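Local structure of substrate binding periplasmic protein (Ralstonia solanacearum, 3LOP) at residues Leu31-Asp34 against Trp35-Leu38; Asn64-Asp67 against Met68-Asp72; Asn85-Ala88 against Leu89-Gly93; Phe268-Ala271 against Arg272-Val275. The protein probably captures leucine or a related amino acid in the periplasm for uptake, as a two-domain substrate-binding protein. All blocks are in the same frame, centred on the assembly; numbering follows the deposited sequence.

Interaction 1 (Leu31-Asp34 against Trp35-Leu38); sequences LYFD and WLNL. With EDO (1,2-ethanediol), chain C.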
loop_
_atom_site.group_PDB
_atom_site.type_symbol
_atom_site.label_atom_id
_atom_site.label_comp_id
_atom_site.label_asym_id
_atom_site.label_seq_id
_atom_site.Cartn_x
_atom_site.Cartn_y
_atom_site.Cartn_z
ATOM N N LEU A 31 -12.330 6.406 8.766
ATOM C CA LEU A 31 -13.421 7.061 8.061
ATOM C C LEU A 31 -14.480 6.041 7.668
ATOM O O LEU A 31 -15.676 6.260 7.881
ATOM C CB LEU A 31 -12.909 7.771 6.803
ATOM C CG LEU A 31 -14.005 8.392 5.926
ATOM C CD1 LEU A 31 -14.753 9.466 6.700
ATOM C CD2 LEU A 31 -13.380 8.979 4.667
ATOM N N TYR A 32 -14.050 4.921 7.093
ATOM C CA TYR A 32 -15.027 3.924 6.690
ATOM C C TYR A 32 -15.829 3.394 7.872
ATOM O O TYR A 32 -17.052 3.283 7.798
ATOM C CB TYR A 32 -14.382 2.742 5.965
ATOM C CG TYR A 32 -15.453 1.803 5.470
ATOM C CD1 TYR A 32 -16.249 2.153 4.376
ATOM C CD2 TYR A 32 -15.779 0.650 6.182
ATOM C CE1 TYR A 32 -17.352 1.389 4.014
ATOM C CE2 TYR A 32 -16.881 -0.122 5.829
ATOM C CZ TYR A 32 -17.664 0.258 4.749
ATOM O OH TYR A 32 -18.786 -0.474 4.428
ATOM N N PHE A 33 -15.152 3.061 8.965
ATOM C CA PHE A 33 -15.867 2.536 10.116
ATOM C C PHE A 33 -16.781 3.571 10.767
ATOM O O PHE A 33 -17.868 3.227 11.220
ATOM C CB PHE A 33 -14.887 1.937 11.129
ATOM C CG PHE A 33 -14.244 0.657 10.658
ATOM C CD1 PHE A 33 -15.014 -0.347 10.078
ATOM C CD2 PHE A 33 -12.875 0.456 10.788
ATOM C CE1 PHE A 33 -14.430 -1.533 9.635
ATOM C CE2 PHE A 33 -12.283 -0.729 10.347
ATOM C CZ PHE A 33 -13.061 -1.720 9.770
ATOM N N ASP A 34 -16.361 4.833 10.810
ATOM C CA ASP A 34 -17.221 5.869 11.385
ATOM C C ASP A 34 -18.468 5.995 10.511
ATOM O O ASP A 34 -19.575 6.155 11.009
ATOM C CB ASP A 34 -16.507 7.226 11.439
ATOM C CG ASP A 34 -15.479 7.308 12.551
ATOM O OD1 ASP A 34 -15.568 6.515 13.512
ATOM O OD2 ASP A 34 -14.589 8.185 12.474
ATOM N N TRP A 35 -18.264 5.921 9.199
ATOM C CA TRP A 35 -19.340 6.005 8.208
ATOM C C TRP A 35 -20.288 4.818 8.386
ATOM O O TRP A 35 -21.514 4.980 8.414
ATOM C CB TRP A 35 -18.689 6.018 6.819
ATOM C CG TRP A 35 -19.555 5.753 5.611
ATOM C CD1 TRP A 35 -19.350 4.774 4.682
ATOM C CD2 TRP A 35 -20.632 6.561 5.105
ATOM N NE1 TRP A 35 -20.214 4.923 3.628
ATOM C CE2 TRP A 35 -21.016 6.011 3.859
ATOM C CE3 TRP A 35 -21.309 7.695 5.579
ATOM C CZ2 TRP A 35 -22.041 6.555 3.078
ATOM C CZ3 TRP A 35 -22.332 8.236 4.798
ATOM C CH2 TRP A 35 -22.685 7.664 3.563
ATOM N N LEU A 36 -19.715 3.627 8.533
ATOM C CA LEU A 36 -20.502 2.416 8.730
ATOM C C LEU A 36 -21.327 2.548 10.009
ATOM O O LEU A 36 -22.509 2.196 10.039
ATOM C CB LEU A 36 -19.573 1.204 8.829
ATOM C CG LEU A 36 -20.224 -0.164 9.038
ATOM C CD1 LEU A 36 -21.103 -0.505 7.845
ATOM C CD2 LEU A 36 -19.138 -1.215 9.221
ATOM N N ASN A 37 -20.698 3.049 11.067
ATOM C CA ASN A 37 -21.407 3.232 12.319
ATOM C C ASN A 37 -22.519 4.275 12.160
ATOM O O ASN A 37 -23.596 4.117 12.675
ATOM C CB ASN A 37 -20.450 3.622 13.459
ATOM C CG ASN A 37 -19.592 2.452 13.941
ATOM O OD1 ASN A 37 -19.982 1.287 13.824
ATOM N ND2 ASN A 37 -18.426 2.765 14.503
ATOM N N LEU A 38 -22.294 5.349 11.432
ATOM C CA LEU A 38 -23.383 6.307 11.280
ATOM C C LEU A 38 -24.589 5.657 10.594
ATOM O O LEU A 38 -25.740 6.060 10.801
ATOM C CB LEU A 38 -22.925 7.494 10.446
ATOM C CG LEU A 38 -22.013 8.538 11.078
ATOM C CD1 LEU A 38 -21.743 9.628 10.052
ATOM C CD2 LEU A 38 -22.676 9.130 12.314
HETATM C C1 EDO C . -14.552 3.471 14.288
HETATM O O1 EDO C . -13.483 4.251 13.747
HETATM C C2 EDO C . -14.713 3.785 15.770
HETATM O O2 EDO C . -13.584 3.286 16.482
HETATM O O HOH W 1 -17.779 5.641 14.924
#
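Tyr32 and Trp35 meet one helical turn apart: Tyr32 CE1 lies 4.0 Å from Trp35 CD1, in the plane of the indole and at its edge. The ring planes stand 70° apart and the rings meet obliquely. Leu36 reaches the far end of the same tyrosine, its CD1 4.1 Å from Tyr32 OH, while its other methyl, Leu36 CD2, comes to the edge of the Phe33 ring, 4.3 Å from Phe33 CD1. Both Tyr32 and Trp35 hold CG opposite the backbone N (chi1 -175° and 165°), which lets their rings lean out on the same flank of the helix. Four i to i+4 backbone bonds, from Trp35 N to Leu31 O through Leu38 N to Asp34 O, fix the spacing. This is the last stretch of helix 19-38, the crossover helix of the beta-alpha-beta unit that links parallel strands 6-12 and 47-53. Its polar flank is joined by water: one molecule donates to Asp34 OD1 at 2.8 Å and accepts from Asn37 ND2 at 3.0 Å. An ethanediol, probably from the crystallisation liquor, adds a bond from O1 to Asp34 OD1 at 3.1 Å. Further out, Arg30 forms a salt bridge with Asp34 OD2, and the carbonyl of Ile47 receives Asn37 ND2. Glu267 accepts from Trp35 NE1, and Phe290 meets the Tyr32 ring edge-to-face.

Interaction 2 (Asn64-Asp67 against Met68-Asp72); sequences NVRD and MARVD
Arg66 and Arg70 run side by side off helix 58-71, pointing the same way, with the aliphatic part of the first laid over a face of the second's guanidinium. Arg66 CG sits 3.6 Å above that plane, offset toward its rim, and Arg66 CD is 3.7 Å from Arg70 NH2. Arg70 is extended from CG to NE, whereas Arg66 bends at chi3 (-76°), and the two guanidinium planes end 67° apart. At the root of Arg70, its CG rests 3.3 Å from Arg66 O. The selenomethionine Met68 instead folds back along the helix: its bend at chi3 brings CE within 3.5 Å of Asn64 O, the carbonyl that also accepts from Met68 N. That side chain packs toward strands 6-12 and 47-53, so this helix has one flank on the sheet and another, charged one beside helix 94-98. Near its end the backbone pairing becomes less regular. The bond from Arg70 N to Arg66 O is weak, and Asp67 O accepts from both Val71 N and Arg70 N. Arg66 NE and Arg70 NH2, 3.9 Å apart, both bridge to Glu97 OE2, which probably balances the positive charge gathered there; between two guanidinium groups Glu97 would probably stay ionised.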
loop_
_atom_site.group_PDB
_atom_site.type_symbol
_atom_site.label_atom_id
_atom_site.label_comp_id
_atom_site.label_asym_id
_atom_site.label_seq_id
_atom_site.Cartn_x
_atom_site.Cartn_y
_atom_site.Cartn_z
ATOM N N ASN A 64 3.153 -4.450 19.312
ATOM C CA ASN A 64 1.839 -3.826 19.209
ATOM C C ASN A 64 0.742 -4.834 18.900
ATOM O O ASN A 64 -0.279 -4.883 19.585
ATOM C CB ASN A 64 1.833 -2.759 18.113
ATOM C CG ASN A 64 2.464 -1.457 18.552
ATOM O OD1 ASN A 64 2.924 -1.315 19.687
ATOM N ND2 ASN A 64 2.485 -0.493 17.646
ATOM N N VAL A 65 0.952 -5.643 17.866
ATOM C CA VAL A 65 -0.058 -6.616 17.483
ATOM C C VAL A 65 -0.325 -7.644 18.576
ATOM O O VAL A 65 -1.476 -7.944 18.874
ATOM C CB VAL A 65 0.323 -7.325 16.167
ATOM C CG1 VAL A 65 -0.704 -8.408 15.837
ATOM C CG2 VAL A 65 0.371 -6.299 15.036
ATOM N N ARG A 66 0.731 -8.174 19.184
ATOM C CA ARG A 66 0.551 -9.154 20.249
ATOM C C ARG A 66 -0.216 -8.530 21.416
ATOM O O ARG A 66 -1.166 -9.124 21.928
ATOM C CB ARG A 66 1.903 -9.679 20.736
ATOM C CG ARG A 66 1.791 -10.621 21.924
ATOM C CD ARG A 66 3.094 -11.347 22.209
ATOM N NE ARG A 66 3.339 -12.419 21.247
ATOM C CZ ARG A 66 4.406 -12.491 20.458
ATOM N NH1 ARG A 66 5.336 -11.547 20.511
ATOM N NH2 ARG A 66 4.545 -13.511 19.622
ATOM N N ASP A 67 0.194 -7.334 21.832
ATOM C CA ASP A 67 -0.481 -6.650 22.934
ATOM C C ASP A 67 -1.948 -6.363 22.623
ATOM O O ASP A 67 -2.830 -6.665 23.430
ATOM C CB ASP A 67 0.214 -5.319 23.263
ATOM C CG ASP A 67 1.596 -5.498 23.847
ATOM O OD1 ASP A 67 1.863 -6.542 24.478
ATOM O OD2 ASP A 67 2.432 -4.572 23.687
HETATM N N MSE A 68 -2.222 -5.779 21.461
HETATM C CA MSE A 68 -3.595 -5.459 21.099
HETATM C C MSE A 68 -4.474 -6.700 20.895
HETATM O O MSE A 68 -5.667 -6.681 21.199
HETATM C CB MSE A 68 -3.636 -4.553 19.845
HETATM C CG MSE A 68 -3.680 -3.025 20.173
HETATM SE SE MSE A 68 -3.749 -1.810 18.669
HETATM C CE MSE A 68 -2.221 -2.481 18.041
ATOM N N ALA A 69 -3.886 -7.783 20.398
ATOM C CA ALA A 69 -4.651 -9.006 20.172
ATOM C C ALA A 69 -5.151 -9.597 21.483
ATOM O O ALA A 69 -6.166 -10.291 21.519
ATOM C CB ALA A 69 -3.799 -10.031 19.437
ATOM N N ARG A 70 -4.433 -9.315 22.563
ATOM C CA ARG A 70 -4.792 -9.844 23.871
ATOM C C ARG A 70 -5.719 -8.951 24.683
ATOM O O ARG A 70 -6.592 -9.443 25.398
ATOM C CB ARG A 70 -3.522 -10.117 24.673
ATOM C CG ARG A 70 -2.620 -11.145 24.021
ATOM C CD ARG A 70 -1.380 -11.407 24.846
ATOM N NE ARG A 70 -0.551 -12.441 24.237
ATOM C CZ ARG A 70 0.533 -12.960 24.802
ATOM N NH1 ARG A 70 0.926 -12.543 25.999
ATOM N NH2 ARG A 70 1.217 -13.905 24.173
ATOM N N VAL A 71 -5.535 -7.642 24.567
ATOM C CA VAL A 71 -6.331 -6.690 25.329
ATOM C C VAL A 71 -7.577 -6.137 24.640
ATOM O O VAL A 71 -8.605 -5.927 25.288
ATOM C CB VAL A 71 -5.458 -5.491 25.769
ATOM C CG1 VAL A 71 -6.304 -4.475 26.525
ATOM C CG2 VAL A 71 -4.308 -5.978 26.636
ATOM N N ASP A 72 -7.500 -5.911 23.334
ATOM C CA ASP A 72 -8.633 -5.336 22.618
ATOM C C ASP A 72 -9.655 -6.293 22.006
ATOM O O ASP A 72 -10.603 -5.849 21.361
ATOM C CB ASP A 72 -8.114 -4.379 21.543
ATOM C CG ASP A 72 -7.356 -3.206 22.137
ATOM O OD1 ASP A 72 -7.938 -2.495 22.980
ATOM O OD2 ASP A 72 -6.183 -2.997 21.765
#

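Interaction 3 (Asn85-Ala88 against Leu89-Gly93); sequences NVEA and LMREG
Glu87 and Arg91, one turn apart on helix 83-91, are joined through water rather than by a direct salt bridge. The water donates to Glu87 OE1 at 2.6 Å and accepts a weak bond from Arg91 NH2, while the two charged atoms stand 4.1 Å apart. Glu87 OE2 is taken by Ser111 OG, leaving the carboxylate engaged at both oxygens and its plane 86° from the guanidinium. Arg91 bends at chi3 (-53°) and turns one guanidinium face over Glu87 O, which lies 3.7 Å above the plane. That carbonyl oxygen is already used by Arg91 N at 2.8 Å, and Ala88 O likewise accepts from Glu92 N. Selenomethionine Met90 crosses the root of Glu87, with Met90 CE 3.4 Å from Glu87 CG. The helix closes in a Schellman motif at Gly93, whose positive phi accompanies the bond from Gly93 N to Met90 O; the same glycine is the N-cap residue of helix 94-98. Leu89 and Ala88 meanwhile pack on helix 58-71. The negative charge of Glu87 is thus probably met mainly by the water and the serine, with Arg91 stabilising it at longer range and through the water.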
loop_
_atom_site.group_PDB
_atom_site.type_symbol
_atom_site.label_atom_id
_atom_site.label_comp_id
_atom_site.label_asym_id
_atom_site.label_seq_id
_atom_site.Cartn_x
_atom_site.Cartn_y
_atom_site.Cartn_z
ATOM N N ASN A 85 8.052 -5.423 8.317
ATOM C CA ASN A 85 7.176 -5.465 9.479
ATOM C C ASN A 85 6.186 -6.621 9.400
ATOM O O ASN A 85 6.012 -7.362 10.363
ATOM C CB ASN A 85 6.431 -4.134 9.619
ATOM C CG ASN A 85 7.376 -2.959 9.808
ATOM O OD1 ASN A 85 7.480 -2.392 10.899
ATOM N ND2 ASN A 85 8.078 -2.596 8.745
ATOM N N VAL A 86 5.542 -6.782 8.251
ATOM C CA VAL A 86 4.585 -7.865 8.100
ATOM C C VAL A 86 5.293 -9.215 8.100
ATOM O O VAL A 86 4.801 -10.172 8.690
ATOM C CB VAL A 86 3.766 -7.723 6.807
ATOM C CG1 VAL A 86 2.810 -8.902 6.670
ATOM C CG2 VAL A 86 2.988 -6.416 6.831
ATOM N N GLU A 87 6.448 -9.296 7.447
ATOM C CA GLU A 87 7.174 -10.560 7.413
ATOM C C GLU A 87 7.583 -10.991 8.820
ATOM O O GLU A 87 7.677 -12.186 9.100
ATOM C CB GLU A 87 8.388 -10.465 6.478
ATOM C CG GLU A 87 7.985 -10.262 5.017
ATOM C CD GLU A 87 9.147 -10.330 4.042
ATOM O OE1 GLU A 87 10.300 -10.093 4.456
ATOM O OE2 GLU A 87 8.902 -10.605 2.847
ATOM N N ALA A 88 7.806 -10.025 9.710
ATOM C CA ALA A 88 8.164 -10.351 11.089
ATOM C C ALA A 88 6.932 -10.922 11.795
ATOM O O ALA A 88 7.032 -11.877 12.567
ATOM C CB ALA A 88 8.670 -9.108 11.820
ATOM N N LEU A 89 5.764 -10.344 11.533
ATOM C CA LEU A 89 4.538 -10.851 12.146
ATOM C C LEU A 89 4.317 -12.299 11.727
ATOM O O LEU A 89 3.846 -13.118 12.514
ATOM C CB LEU A 89 3.326 -10.018 11.722
ATOM C CG LEU A 89 3.237 -8.586 12.250
ATOM C CD1 LEU A 89 2.040 -7.880 11.623
ATOM C CD2 LEU A 89 3.111 -8.605 13.764
HETATM N N MSE A 90 4.651 -12.610 10.478
HETATM C CA MSE A 90 4.485 -13.964 9.962
HETATM C C MSE A 90 5.560 -14.886 10.539
HETATM O O MSE A 90 5.258 -15.913 11.145
HETATM C CB MSE A 90 4.572 -13.961 8.428
HETATM C CG MSE A 90 3.540 -13.066 7.746
HETATM SE SE MSE A 90 3.562 -13.152 5.800
HETATM C CE MSE A 90 5.196 -12.213 5.449
ATOM N N ARG A 91 6.816 -14.496 10.356
ATOM C CA ARG A 91 7.957 -15.274 10.827
ATOM C C ARG A 91 7.935 -15.576 12.322
ATOM O O ARG A 91 8.200 -16.705 12.740
ATOM C CB ARG A 91 9.254 -14.538 10.480
ATOM C CG ARG A 91 10.522 -15.269 10.882
ATOM C CD ARG A 91 11.757 -14.414 10.635
ATOM N NE ARG A 91 11.817 -13.916 9.262
ATOM C CZ ARG A 91 11.585 -12.654 8.910
ATOM N NH1 ARG A 91 11.279 -11.749 9.829
ATOM N NH2 ARG A 91 11.658 -12.298 7.634
ATOM N N GLU A 92 7.624 -14.566 13.126
ATOM C CA GLU A 92 7.595 -14.735 14.573
ATOM C C GLU A 92 6.313 -15.384 15.095
ATOM O O GLU A 92 6.154 -15.575 16.301
ATOM C CB GLU A 92 7.847 -13.386 15.248
ATOM C CG GLU A 92 9.246 -12.859 14.960
ATOM C CD GLU A 92 9.523 -11.516 15.593
ATOM O OE1 GLU A 92 9.260 -11.364 16.804
ATOM O OE2 GLU A 92 10.017 -10.615 14.881
ATOM N N GLY A 93 5.410 -15.720 14.179
ATOM C CA GLY A 93 4.169 -16.379 14.551
ATOM C C GLY A 93 3.180 -15.583 15.381
ATOM O O GLY A 93 2.368 -16.163 16.102
HETATM O O HOH W 2 11.995 -9.295 6.301
#

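Interaction 4 (Phe268-Ala271 against Arg272-Val275); sequences FNRA and RAAV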
loop_
_atom_site.group_PDB
_atom_site.type_symbol
_atom_site.label_atom_id
_atom_site.label_comp_id
_atom_site.label_asym_id
_atom_site.label_seq_id
_atom_site.Cartn_x
_atom_site.Cartn_y
_atom_site.Cartn_z
ATOM N N PHE A 268 -16.246 7.545 -0.630
ATOM C CA PHE A 268 -15.250 8.123 0.262
ATOM C C PHE A 268 -15.602 9.585 0.537
ATOM O O PHE A 268 -15.607 10.020 1.685
ATOM C CB PHE A 268 -13.853 8.020 -0.373
ATOM C CG PHE A 268 -12.732 8.482 0.524
ATOM C CD1 PHE A 268 -12.516 9.838 0.764
ATOM C CD2 PHE A 268 -11.879 7.554 1.117
ATOM C CE1 PHE A 268 -11.462 10.262 1.579
ATOM C CE2 PHE A 268 -10.826 7.967 1.932
ATOM C CZ PHE A 268 -10.617 9.325 2.162
ATOM N N ASN A 269 -15.911 10.334 -0.517
ATOM C CA ASN A 269 -16.259 11.741 -0.353
ATOM C C ASN A 269 -17.570 11.931 0.396
ATOM O O ASN A 269 -17.703 12.867 1.185
ATOM C CB ASN A 269 -16.315 12.446 -1.712
ATOM C CG ASN A 269 -14.937 12.710 -2.276
ATOM O OD1 ASN A 269 -13.990 12.949 -1.525
ATOM N ND2 ASN A 269 -14.816 12.684 -3.594
ATOM N N ARG A 270 -18.540 11.051 0.157
ATOM C CA ARG A 270 -19.812 11.154 0.865
ATOM C C ARG A 270 -19.583 10.835 2.340
ATOM O O ARG A 270 -20.144 11.485 3.222
ATOM C CB ARG A 270 -20.857 10.194 0.278
ATOM C CG ARG A 270 -21.401 10.574 -1.107
ATOM C CD ARG A 270 -21.897 12.018 -1.154
ATOM N NE ARG A 270 -20.842 12.938 -1.577
ATOM C CZ ARG A 270 -20.664 14.164 -1.089
ATOM N NH1 ARG A 270 -21.466 14.634 -0.146
ATOM N NH2 ARG A 270 -19.682 14.926 -1.553
ATOM N N ALA A 271 -18.746 9.836 2.606
ATOM C CA ALA A 271 -18.441 9.448 3.978
ATOM C C ALA A 271 -17.742 10.585 4.722
ATOM O O ALA A 271 -18.083 10.896 5.863
ATOM C CB ALA A 271 -17.563 8.194 3.985
ATOM N N ARG A 272 -16.759 11.198 4.072
ATOM C CA ARG A 272 -16.017 12.295 4.682
ATOM C C ARG A 272 -16.961 13.418 5.105
ATOM O O ARG A 272 -16.863 13.933 6.218
ATOM C CB ARG A 272 -14.973 12.831 3.697
ATOM C CG ARG A 272 -14.158 14.002 4.223
ATOM C CD ARG A 272 -13.086 14.402 3.221
ATOM N NE ARG A 272 -12.309 15.554 3.671
ATOM C CZ ARG A 272 -12.792 16.786 3.780
ATOM N NH1 ARG A 272 -14.059 17.037 3.472
ATOM N NH2 ARG A 272 -12.009 17.770 4.199
ATOM N N ALA A 273 -17.881 13.786 4.222
ATOM C CA ALA A 273 -18.824 14.855 4.532
ATOM C C ALA A 273 -19.803 14.462 5.635
ATOM O O ALA A 273 -20.048 15.235 6.562
ATOM C CB ALA A 273 -19.586 15.264 3.272
ATOM N N ALA A 274 -20.353 13.256 5.549
ATOM C CA ALA A 274 -21.311 12.788 6.543
ATOM C C ALA A 274 -20.713 12.672 7.943
ATOM O O ALA A 274 -21.348 13.044 8.935
ATOM C CB ALA A 274 -21.888 11.443 6.112
ATOM N N VAL A 275 -19.497 12.141 8.022
ATOM C CA VAL A 275 -18.817 11.966 9.299
ATOM C C VAL A 275 -18.265 13.287 9.821
ATOM O O VAL A 275 -18.154 13.489 11.031
ATOM C CB VAL A 275 -17.662 10.941 9.164
ATOM C CG1 VAL A 275 -16.807 10.925 10.422
ATOM C CG2 VAL A 275 -18.234 9.558 8.898
#
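Arg272 and Ala271 carry most of this contact, each through the part nearest the backbone. Arg272 packs its CB against Phe268 O, 3.5 Å away, and its N donates to the same oxygen at 2.9 Å with an N-H...O angle of 161°. From there the chain runs straight out: CG is opposite the backbone N (chi1 179°), and the carbons stay extended as far as NE. The guanidinium therefore leaves the other turn behind, and its NE donates to the carbonyl of Val280. Ala271 works from the other side of the join, with its carbonyl oxygen receiving Val275 N at 2.9 Å. Val275 CG2 also touches that oxygen, at 3.3 Å, set there by a chi1 of 171° that carries CG1 away from the backbone N. Ala273 adds a lighter meeting, its CB 4.0 Å from Arg270 NH1, which returns toward the following turn because the arginine is bent at chi2 and chi3. Between these, Ala274 N pairs with Arg270 O, completing regular alpha-helical bonding through the end of helix 263-275. The small side chains of Ala271 and Ala274 face helix 19-38, where Trp35 lies against them, and Val275 reaches Leu38 of that helix. Phe268 is inserted more deeply, touching Leu31 of helix 19-38 and Ala286 of helix 284-303, while Phe290 of helix 284-303 meets its ring and also touches Ala271.

All four are local contacts along single helices, two of them running past the helix end, and they fall into two pairs. Interactions 1 and 4 touch, with Trp35 CZ3 3.5 Å from Ala274 CB, joining helices 19-38 and 263-275 by apolar packing. Interactions 2 and 3 also meet, through Val65 CG2 and Leu89 CD2 at 3.8 Å, and both have a charged flank: two arginines sharing one glutamate, and a water-bridged glutamate and arginine. All are partly buried, with half of the touching residues buried in interaction 2 but two of eight in interaction 4. The side chain of Asn85 in interaction 3 is about 6 Å from the bound leucine, against about 14 Å for that of Val65 in interaction 2.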